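Local coordinates for protein glycine betaine/carnitine/choline ABC transporter (Staphylococcus aureus subsp. aureus Mu50, PDB 3O66) that probably binds a quaternary-ammonium osmolyte such as glycine betaine, carnitine or choline and hands it to an ABC importer for uptake, at residues 112-117 / 194-199; 12-17 / 46-51; 18-23 / 255-260. All coordinates share one frame; numbering follows the deposited sequence.

Contact 1. Residues 112-117 / 194-199; sequences FANTYA and LGYSTD. With ACT (acetate ion), chain D.
Y116 and Y196 face each other as an antiparallel non-hydrogen-bonded pair, with CA atoms 4.7 Å apart, and the hydrogen-bonded pair A117-G195 beside them is joined by A117 N to G195 O and G195 N to A117 O. Past Y196 the ladder gives way to a loop, although S197 N still donates to T115 O at 2.8 Å. The hydroxyl of S197 then does the work of a backbone group: its OG donates to A113 O at 2.7 Å and accepts from T115 N at 3.0 Å in an almost straight bond (172°). With chi1 at 63°, that OG lies between its own N and carbonyl carbon, turned to the 112-117 segment. These are neighbouring strands 116-120 and 192-196 of one of the two mixed sheets of a periplasmic-binding-protein fold, and the loop carries the pairing out of the sheet toward helix 19-35. On the sheet face shared by the tyrosines, CE1 of Y116 sits over one face of the Y196 ring, offset toward its rim, the two planes inclined by 45°. L194 lies across Y116, its CD1 3.9 Å from Y116 CB. At the other end the T198 methyl CG2 packs 3.8 Å from CD1 of the F112 ring. The amide of N114 stands nearly perpendicular to the Y196 ring, OD1 3.4 Å from its CD1, while its ND2 donates to E20. An acetate, probably from the crystallisation liquor, lies with its atom O 2.6 Å from T198 OG1, whose single proton E20 could also accept.

Contact 2. Residues 12-17 / 46-51; sequences KITALS and NNLGSS
L48 lays its side chain across T14 at about a right angle, bringing CD1 to 3.7 Å from T14 CB at the end of a beta-alpha-beta unit, in which strand 12-16, helix 19-35 and strand 43-48 follow one another and the two strands run parallel in the sheet. Strands 12-16 and 46-48 splay by 59° here, and L16 and L48 form the bridge with diverging side chains. L16 turns toward the far end of the other segment: CG is anti to the carbonyl carbon (chi1 -59°), and CD2 reaches S50 O at 3.5 Å, just before helix 51-60. On the side of helix 19-35, the methyl of A15 packs against N46 OD1 at 3.4 Å; the same oxygen accepts hydrogen bonds from N47 N and from Q22 of the helix. The amide of N47 lies against S17, just beyond strand 12-16, with ND2 3.8 Å from S17 CB. In the backbone, L48 N donates to A15 O at 2.9 Å. The return bond from S17 N to L48 O is weak. A water reinforces this end of the pairing, donating to L48 O at 2.7 Å and hydrogen-bonding S17 OG at 2.8 Å.

Contact 3. Residues 18-23 / 255-260; sequences TSESQI and RLNYEA
S19, in the first turn of helix 19-35, brings its CB to 3.9 Å from the methyl of A260, where the two helices meet nearly perpendicular, their local axes at 101° and 9.5 Å apart. T18 before it is the N-cap, with OG1 accepting from S21 N, and so fixes the start of the helix; the S19 hydroxyl itself bonds to D261, one residue beyond A260. E20 makes the polar link across the contact. Its CG is anti to the backbone N (chi1 -177°) and the chain stays extended beyond, which runs the side chain alongside the N257 amide and brings the carboxylate to its ND2. There OE1 accepts from N257 ND2 at 3.0 Å through its anti lone pair, the one turned away from OE2. Carboxylate and amide are nearly coplanar, 14° apart, and the acceptor lies in the amide plane. The other side of the same amide, OD1, rests 3.5 Å from E20 CB. N257 ND2 also donates to T198 O, while the Y70 hydroxyl bonds E20 OE2, beside the T198 and N114 contacts of the carboxylate. Such an array should restrict its rotation. One turn on, I23 points its CD1 into the face of the second helix, 3.5 Å from L256 O and 4.0 Å from A260 CB. The packing of I23 and the buried E20-N257 bond thus join helices 19-35 and 250-261, consistent with a place at the interlobe cleft of a PBP-type binding protein, where an acetate, probably from the crystallisation liquor, lies about 3 Å from the N257 side chain between nearest atoms.

In the fold
Contact 3 is buried, contact 1 partly so, and contact 2 lies at the surface. Contacts 1 and 2 are both strand pairings, but in different sheets: contact 1 is antiparallel and extended by a serine hydroxyl, contact 2 parallel, short and finished by water. Contact 3 replaces backbone bonds with side-chain packing and a carboxylate-amide link between helices. It also touches the other two. E20 and N257 bond to T198 of contact 1, tying both helices to the loop that follows strand 192-196, while S21 and Q22 bond to L16 and N46 of contact 2, since helix 19-35 connects its two strands. Contacts 1 and 2 do not touch.

Contact 1. Residues 112-117 / 194-199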
loop_
_atom_site.group_PDB
_atom_site.type_symbol
_atom_site.label_atom_id
_atom_site.label_comp_id
_atom_site.label_asym_id
_atom_site.label_seq_id
_atom_site.Cartn_x
_atom_site.Cartn_y
_atom_site.Cartn_z
ATOM N N PHE A 112 2.000 7.001 -1.330
ATOM C CA PHE A 112 2.640 5.954 -0.540
ATOM C C PHE A 112 2.825 4.650 -1.348
ATOM O O PHE A 112 2.185 4.445 -2.375
ATOM C CB PHE A 112 1.847 5.676 0.764
ATOM C CG PHE A 112 0.469 5.049 0.555
ATOM C CD1 PHE A 112 0.301 3.657 0.605
ATOM C CD2 PHE A 112 -0.660 5.847 0.359
ATOM C CE1 PHE A 112 -0.948 3.073 0.448
ATOM C CE2 PHE A 112 -1.932 5.278 0.187
ATOM C CZ PHE A 112 -2.089 3.886 0.246
ATOM N N ALA A 113 3.735 3.807 -0.852
ATOM C CA ALA A 113 3.915 2.422 -1.298
ATOM C C ALA A 113 3.730 1.458 -0.112
ATOM O O ALA A 113 4.185 1.744 1.011
ATOM C CB ALA A 113 5.283 2.246 -1.928
ATOM N N ASN A 114 3.031 0.352 -0.372
ATOM C CA ASN A 114 2.798 -0.711 0.594
ATOM C C ASN A 114 3.548 -1.947 0.112
ATOM O O ASN A 114 3.058 -2.698 -0.752
ATOM C CB ASN A 114 1.297 -0.987 0.732
ATOM C CG ASN A 114 0.979 -1.914 1.896
ATOM O OD1 ASN A 114 1.880 -2.533 2.481
ATOM N ND2 ASN A 114 -0.296 -2.020 2.234
ATOM N N THR A 115 4.774 -2.072 0.615
ATOM C CA THR A 115 5.699 -3.086 0.176
ATOM C C THR A 115 6.318 -3.810 1.371
ATOM O O THR A 115 6.283 -3.314 2.498
ATOM C CB THR A 115 6.835 -2.466 -0.680
ATOM O OG1 THR A 115 7.778 -3.495 -1.027
ATOM C CG2 THR A 115 7.567 -1.315 0.083
ATOM N N TYR A 116 6.844 -5.010 1.124
ATOM C CA TYR A 116 7.753 -5.617 2.088
ATOM C C TYR A 116 8.903 -4.621 2.226
ATOM O O TYR A 116 9.349 -4.033 1.237
ATOM C CB TYR A 116 8.292 -6.964 1.597
ATOM C CG TYR A 116 7.415 -8.195 1.880
ATOM C CD1 TYR A 116 6.299 -8.134 2.722
ATOM C CD2 TYR A 116 7.738 -9.422 1.311
ATOM C CE1 TYR A 116 5.513 -9.268 2.970
ATOM C CE2 TYR A 116 6.975 -10.569 1.564
ATOM C CZ TYR A 116 5.868 -10.490 2.396
ATOM O OH TYR A 116 5.112 -11.631 2.614
ATOM N N ALA A 117 9.350 -4.441 3.470
ATOM C CA ALA A 117 10.447 -3.562 3.783
ATOM C C ALA A 117 11.073 -4.027 5.072
ATOM O O ALA A 117 10.373 -4.455 5.991
ATOM C CB ALA A 117 9.936 -2.099 3.950
ATOM N N LEU A 194 11.151 -8.060 8.402
ATOM C CA LEU A 194 10.642 -7.749 7.071
ATOM C C LEU A 194 9.122 -7.603 7.207
ATOM O O LEU A 194 8.389 -8.601 7.318
ATOM C CB LEU A 194 10.995 -8.868 6.100
ATOM C CG LEU A 194 10.593 -8.578 4.638
ATOM C CD1 LEU A 194 11.359 -7.349 4.037
ATOM C CD2 LEU A 194 10.862 -9.824 3.867
ATOM N N GLY A 195 8.644 -6.372 7.218
ATOM C CA GLY A 195 7.217 -6.065 7.550
ATOM C C GLY A 195 6.588 -5.390 6.355
ATOM O O GLY A 195 7.229 -5.273 5.326
ATOM N N TYR A 196 5.330 -4.975 6.455
ATOM C CA TYR A 196 4.737 -4.145 5.415
ATOM C C TYR A 196 4.977 -2.674 5.748
ATOM O O TYR A 196 4.830 -2.261 6.913
ATOM C CB TYR A 196 3.236 -4.394 5.354
ATOM C CG TYR A 196 2.848 -5.615 4.573
ATOM C CD1 TYR A 196 3.012 -5.653 3.175
ATOM C CD2 TYR A 196 2.299 -6.727 5.206
ATOM C CE1 TYR A 196 2.637 -6.779 2.434
ATOM C CE2 TYR A 196 1.912 -7.849 4.476
ATOM C CZ TYR A 196 2.094 -7.875 3.105
ATOM O OH TYR A 196 1.711 -8.989 2.399
ATOM N N SER A 197 5.308 -1.889 4.738
ATOM C CA SER A 197 5.798 -0.512 4.949
ATOM C C SER A 197 4.744 0.500 5.395
ATOM O O SER A 197 5.101 1.636 5.715
ATOM C CB SER A 197 6.469 -0.019 3.669
ATOM O OG SER A 197 5.491 0.022 2.636
ATOM N N THR A 198 3.456 0.128 5.418
ATOM C CA THR A 198 2.442 1.079 5.890
ATOM C C THR A 198 1.742 0.650 7.179
ATOM O O THR A 198 0.750 1.279 7.597
ATOM C CB THR A 198 1.338 1.374 4.844
ATOM O OG1 THR A 198 0.687 0.148 4.488
ATOM C CG2 THR A 198 1.878 2.090 3.625
ATOM N N ASP A 199 2.230 -0.426 7.807
ATOM C CA ASP A 199 1.558 -0.927 9.009
ATOM C C ASP A 199 1.487 0.162 10.081
ATOM O O ASP A 199 2.482 0.839 10.361
ATOM C CB ASP A 199 2.218 -2.224 9.547
ATOM C CG ASP A 199 1.360 -2.897 10.577
ATOM O OD1 ASP A 199 0.595 -3.819 10.205
ATOM O OD2 ASP A 199 1.397 -2.461 11.762
HETATM C C ACT D . -0.136 -2.626 6.139
HETATM O O ACT D . 0.776 -2.261 5.339
HETATM O OXT ACT D . -1.106 -1.830 6.336
HETATM C CH3 ACT D . -0.076 -3.965 6.824
#

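Contact 2. Residues 12-17 / 46-51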
loop_
_atom_site.group_PDB
_atom_site.type_symbol
_atom_site.label_atom_id
_atom_site.label_comp_id
_atom_site.label_asym_id
_atom_site.label_seq_id
_atom_site.Cartn_x
_atom_site.Cartn_y
_atom_site.Cartn_z
ATOM N N LYS A 12 -19.690 2.112 -7.311
ATOM C CA LYS A 12 -19.367 1.112 -6.329
ATOM C C LYS A 12 -17.846 0.937 -6.290
ATOM O O LYS A 12 -17.201 0.772 -7.331
ATOM C CB LYS A 12 -20.067 -0.200 -6.669
ATOM C CG LYS A 12 -21.595 -0.147 -6.525
ATOM C CD LYS A 12 -22.218 -1.336 -7.252
ATOM C CE LYS A 12 -23.737 -1.330 -7.166
ATOM N NZ LYS A 12 -24.165 -1.982 -5.892
ATOM N N ILE A 13 -17.307 0.983 -5.077
ATOM C CA ILE A 13 -15.882 1.011 -4.821
ATOM C C ILE A 13 -15.467 -0.291 -4.128
ATOM O O ILE A 13 -15.929 -0.605 -2.997
ATOM C CB ILE A 13 -15.502 2.200 -3.885
ATOM C CG1 ILE A 13 -16.060 3.524 -4.437
ATOM C CG2 ILE A 13 -13.982 2.213 -3.621
ATOM C CD1 ILE A 13 -15.948 4.740 -3.489
ATOM N N THR A 14 -14.560 -1.026 -4.755
ATOM C CA THR A 14 -14.111 -2.255 -4.135
ATOM C C THR A 14 -13.154 -1.945 -2.985
ATOM O O THR A 14 -12.302 -1.013 -3.082
ATOM C CB THR A 14 -13.364 -3.167 -5.099
ATOM O OG1 THR A 14 -12.124 -2.535 -5.454
ATOM C CG2 THR A 14 -14.180 -3.452 -6.319
ATOM N N ALA A 15 -13.299 -2.712 -1.908
ATOM C CA ALA A 15 -12.387 -2.596 -0.781
ATOM C C ALA A 15 -11.991 -3.964 -0.273
ATOM O O ALA A 15 -12.831 -4.905 -0.255
ATOM C CB ALA A 15 -13.017 -1.791 0.312
ATOM N N LEU A 16 -10.720 -4.081 0.131
ATOM C CA LEU A 16 -10.183 -5.287 0.739
ATOM C C LEU A 16 -10.635 -5.273 2.199
ATOM O O LEU A 16 -11.163 -4.263 2.675
ATOM C CB LEU A 16 -8.625 -5.300 0.671
ATOM C CG LEU A 16 -7.973 -5.220 -0.718
ATOM C CD1 LEU A 16 -6.462 -5.067 -0.581
ATOM C CD2 LEU A 16 -8.335 -6.449 -1.591
ATOM N N SER A 17 -10.419 -6.370 2.917
ATOM C CA SER A 17 -10.659 -6.385 4.372
ATOM C C SER A 17 -9.626 -5.630 5.226
ATOM O O SER A 17 -9.763 -5.570 6.465
ATOM C CB SER A 17 -10.871 -7.832 4.899
ATOM O OG SER A 17 -9.851 -8.695 4.409
ATOM N N ASN A 46 -17.213 -4.411 -0.146
ATOM C CA ASN A 46 -16.252 -4.463 0.942
ATOM C C ASN A 46 -15.803 -5.888 1.234
ATOM O O ASN A 46 -16.390 -6.849 0.724
ATOM C CB ASN A 46 -16.880 -3.833 2.201
ATOM C CG ASN A 46 -15.872 -3.040 3.026
ATOM O OD1 ASN A 46 -14.650 -3.258 2.921
ATOM N ND2 ASN A 46 -16.380 -2.150 3.888
ATOM N N ASN A 47 -14.740 -5.991 2.037
ATOM C CA ASN A 47 -14.167 -7.253 2.523
ATOM C C ASN A 47 -13.711 -8.243 1.462
ATOM O O ASN A 47 -13.842 -9.462 1.641
ATOM C CB ASN A 47 -15.123 -7.933 3.509
ATOM C CG ASN A 47 -15.443 -7.053 4.700
ATOM O OD1 ASN A 47 -16.608 -6.829 5.011
ATOM N ND2 ASN A 47 -14.406 -6.537 5.366
ATOM N N LEU A 48 -13.173 -7.738 0.358
ATOM C CA LEU A 48 -12.723 -8.625 -0.714
ATOM C C LEU A 48 -11.367 -9.206 -0.346
ATOM O O LEU A 48 -10.575 -8.547 0.355
ATOM C CB LEU A 48 -12.652 -7.887 -2.049
ATOM C CG LEU A 48 -13.951 -7.216 -2.529
ATOM C CD1 LEU A 48 -13.792 -6.691 -3.943
ATOM C CD2 LEU A 48 -15.109 -8.227 -2.442
ATOM N N GLY A 49 -11.100 -10.428 -0.824
ATOM C CA GLY A 49 -9.960 -11.217 -0.339
ATOM C C GLY A 49 -8.600 -10.850 -0.913
ATOM O O GLY A 49 -7.581 -11.106 -0.286
ATOM N N SER A 50 -8.582 -10.252 -2.103
ATOM C CA SER A 50 -7.338 -9.918 -2.825
ATOM C C SER A 50 -7.606 -8.909 -3.928
ATOM O O SER A 50 -8.781 -8.621 -4.242
ATOM C CB SER A 50 -6.722 -11.168 -3.466
ATOM O OG SER A 50 -7.510 -11.597 -4.564
ATOM N N SER A 51 -6.532 -8.398 -4.540
ATOM C CA SER A 51 -6.694 -7.535 -5.690
ATOM C C SER A 51 -7.131 -8.291 -6.964
ATOM O O SER A 51 -7.663 -7.676 -7.892
ATOM C CB SER A 51 -5.459 -6.656 -5.914
ATOM O OG SER A 51 -5.362 -5.673 -4.878
HETATM O O HOH W 1 -8.431 -8.779 2.038
#

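Contact 3. Residues 18-23 / 255-260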
loop_
_atom_site.group_PDB
_atom_site.type_symbol
_atom_site.label_atom_id
_atom_site.label_comp_id
_atom_site.label_asym_id
_atom_site.label_seq_id
_atom_site.Cartn_x
_atom_site.Cartn_y
_atom_site.Cartn_z
ATOM N N THR A 18 -8.640 -5.007 4.593
ATOM C CA THR A 18 -7.561 -4.312 5.310
ATOM C C THR A 18 -8.056 -2.923 5.683
ATOM O O THR A 18 -8.884 -2.353 4.966
ATOM C CB THR A 18 -6.310 -4.151 4.435
ATOM O OG1 THR A 18 -6.608 -3.309 3.299
ATOM C CG2 THR A 18 -5.803 -5.514 3.949
ATOM N N SER A 19 -7.601 -2.402 6.819
ATOM C CA SER A 19 -7.987 -1.043 7.222
ATOM C C SER A 19 -7.551 -0.025 6.183
ATOM O O SER A 19 -8.272 0.911 5.888
ATOM C CB SER A 19 -7.395 -0.671 8.584
ATOM O OG SER A 19 -7.919 -1.549 9.549
ATOM N N GLU A 20 -6.379 -0.246 5.608
ATOM C CA GLU A 20 -5.850 0.636 4.608
ATOM C C GLU A 20 -6.808 0.830 3.423
ATOM O O GLU A 20 -7.130 1.971 3.033
ATOM C CB GLU A 20 -4.538 0.064 4.102
ATOM C CG GLU A 20 -3.867 0.973 3.102
ATOM C CD GLU A 20 -2.406 0.612 2.916
ATOM O OE1 GLU A 20 -1.645 0.737 3.901
ATOM O OE2 GLU A 20 -2.040 0.208 1.800
ATOM N N SER A 21 -7.240 -0.283 2.839
ATOM C CA SER A 21 -8.204 -0.238 1.744
ATOM C C SER A 21 -9.526 0.398 2.185
ATOM O O SER A 21 -10.133 1.196 1.434
ATOM C CB SER A 21 -8.432 -1.631 1.176
ATOM O OG SER A 21 -9.483 -1.600 0.237
ATOM N N GLN A 22 -9.969 0.069 3.398
ATOM C CA GLN A 22 -11.244 0.610 3.871
ATOM C C GLN A 22 -11.173 2.127 4.108
ATOM O O GLN A 22 -12.100 2.851 3.735
ATOM C CB GLN A 22 -11.766 -0.151 5.080
ATOM C CG GLN A 22 -12.009 -1.636 4.736
ATOM C CD GLN A 22 -12.306 -2.472 5.938
ATOM O OE1 GLN A 22 -11.808 -2.211 7.041
ATOM N NE2 GLN A 22 -13.125 -3.504 5.744
ATOM N N ILE A 23 -10.086 2.584 4.707
ATOM C CA ILE A 23 -9.841 4.033 4.887
ATOM C C ILE A 23 -9.915 4.796 3.549
ATOM O O ILE A 23 -10.725 5.744 3.399
ATOM C CB ILE A 23 -8.519 4.313 5.659
ATOM C CG1 ILE A 23 -8.619 3.799 7.100
ATOM C CG2 ILE A 23 -8.126 5.894 5.651
ATOM C CD1 ILE A 23 -7.239 3.624 7.797
ATOM N N ARG A 255 0.232 6.497 9.914
ATOM C CA ARG A 255 -0.570 7.182 10.925
ATOM C C ARG A 255 -2.060 6.900 10.802
ATOM O O ARG A 255 -2.745 6.709 11.816
ATOM C CB ARG A 255 -0.342 8.721 10.940
ATOM C CG ARG A 255 0.966 9.152 11.636
ATOM C CD ARG A 255 1.101 10.704 11.688
ATOM N NE ARG A 255 1.391 11.248 10.360
ATOM C CZ ARG A 255 2.609 11.321 9.819
ATOM N NH1 ARG A 255 2.751 11.825 8.607
ATOM N NH2 ARG A 255 3.681 10.875 10.476
ATOM N N LEU A 256 -2.574 6.908 9.579
ATOM C CA LEU A 256 -3.992 6.650 9.359
ATOM C C LEU A 256 -4.306 5.216 9.735
ATOM O O LEU A 256 -5.301 4.950 10.407
ATOM C CB LEU A 256 -4.373 6.918 7.885
ATOM C CG LEU A 256 -4.318 8.397 7.495
ATOM C CD1 LEU A 256 -4.473 8.512 5.969
ATOM C CD2 LEU A 256 -5.369 9.252 8.264
ATOM N N ASN A 257 -3.454 4.283 9.318
ATOM C CA ASN A 257 -3.680 2.876 9.705
ATOM C C ASN A 257 -3.697 2.711 11.226
ATOM O O ASN A 257 -4.472 1.911 11.767
ATOM C CB ASN A 257 -2.643 1.955 9.096
ATOM C CG ASN A 257 -2.980 1.577 7.674
ATOM O OD1 ASN A 257 -4.171 1.439 7.309
ATOM N ND2 ASN A 257 -1.953 1.435 6.843
ATOM N N TYR A 258 -2.846 3.470 11.911
ATOM C CA TYR A 258 -2.764 3.391 13.372
ATOM C C TYR A 258 -4.097 3.822 13.995
ATOM O O TYR A 258 -4.563 3.232 14.995
ATOM C CB TYR A 258 -1.608 4.263 13.879
ATOM C CG TYR A 258 -1.448 4.381 15.387
ATOM C CD1 TYR A 258 -1.571 3.274 16.219
ATOM C CD2 TYR A 258 -1.094 5.605 15.961
ATOM C CE1 TYR A 258 -1.401 3.385 17.613
ATOM C CE2 TYR A 258 -0.913 5.733 17.333
ATOM C CZ TYR A 258 -1.066 4.621 18.152
ATOM O OH TYR A 258 -0.886 4.772 19.502
ATOM N N GLU A 259 -4.699 4.852 13.406
ATOM C CA GLU A 259 -5.967 5.394 13.889
ATOM C C GLU A 259 -7.034 4.288 13.861
ATOM O O GLU A 259 -7.866 4.211 14.756
ATOM C CB GLU A 259 -6.421 6.565 13.009
ATOM C CG GLU A 259 -5.570 7.839 13.116
ATOM C CD GLU A 259 -5.653 8.504 14.465
ATOM O OE1 GLU A 259 -6.760 8.920 14.880
ATOM O OE2 GLU A 259 -4.590 8.628 15.113
ATOM N N ALA A 260 -7.028 3.465 12.811
ATOM C CA ALA A 260 -8.012 2.368 12.719
ATOM C C ALA A 260 -7.639 1.103 13.511
ATOM O O ALA A 260 -8.451 0.565 14.245
ATOM C CB ALA A 260 -8.321 2.034 11.271
#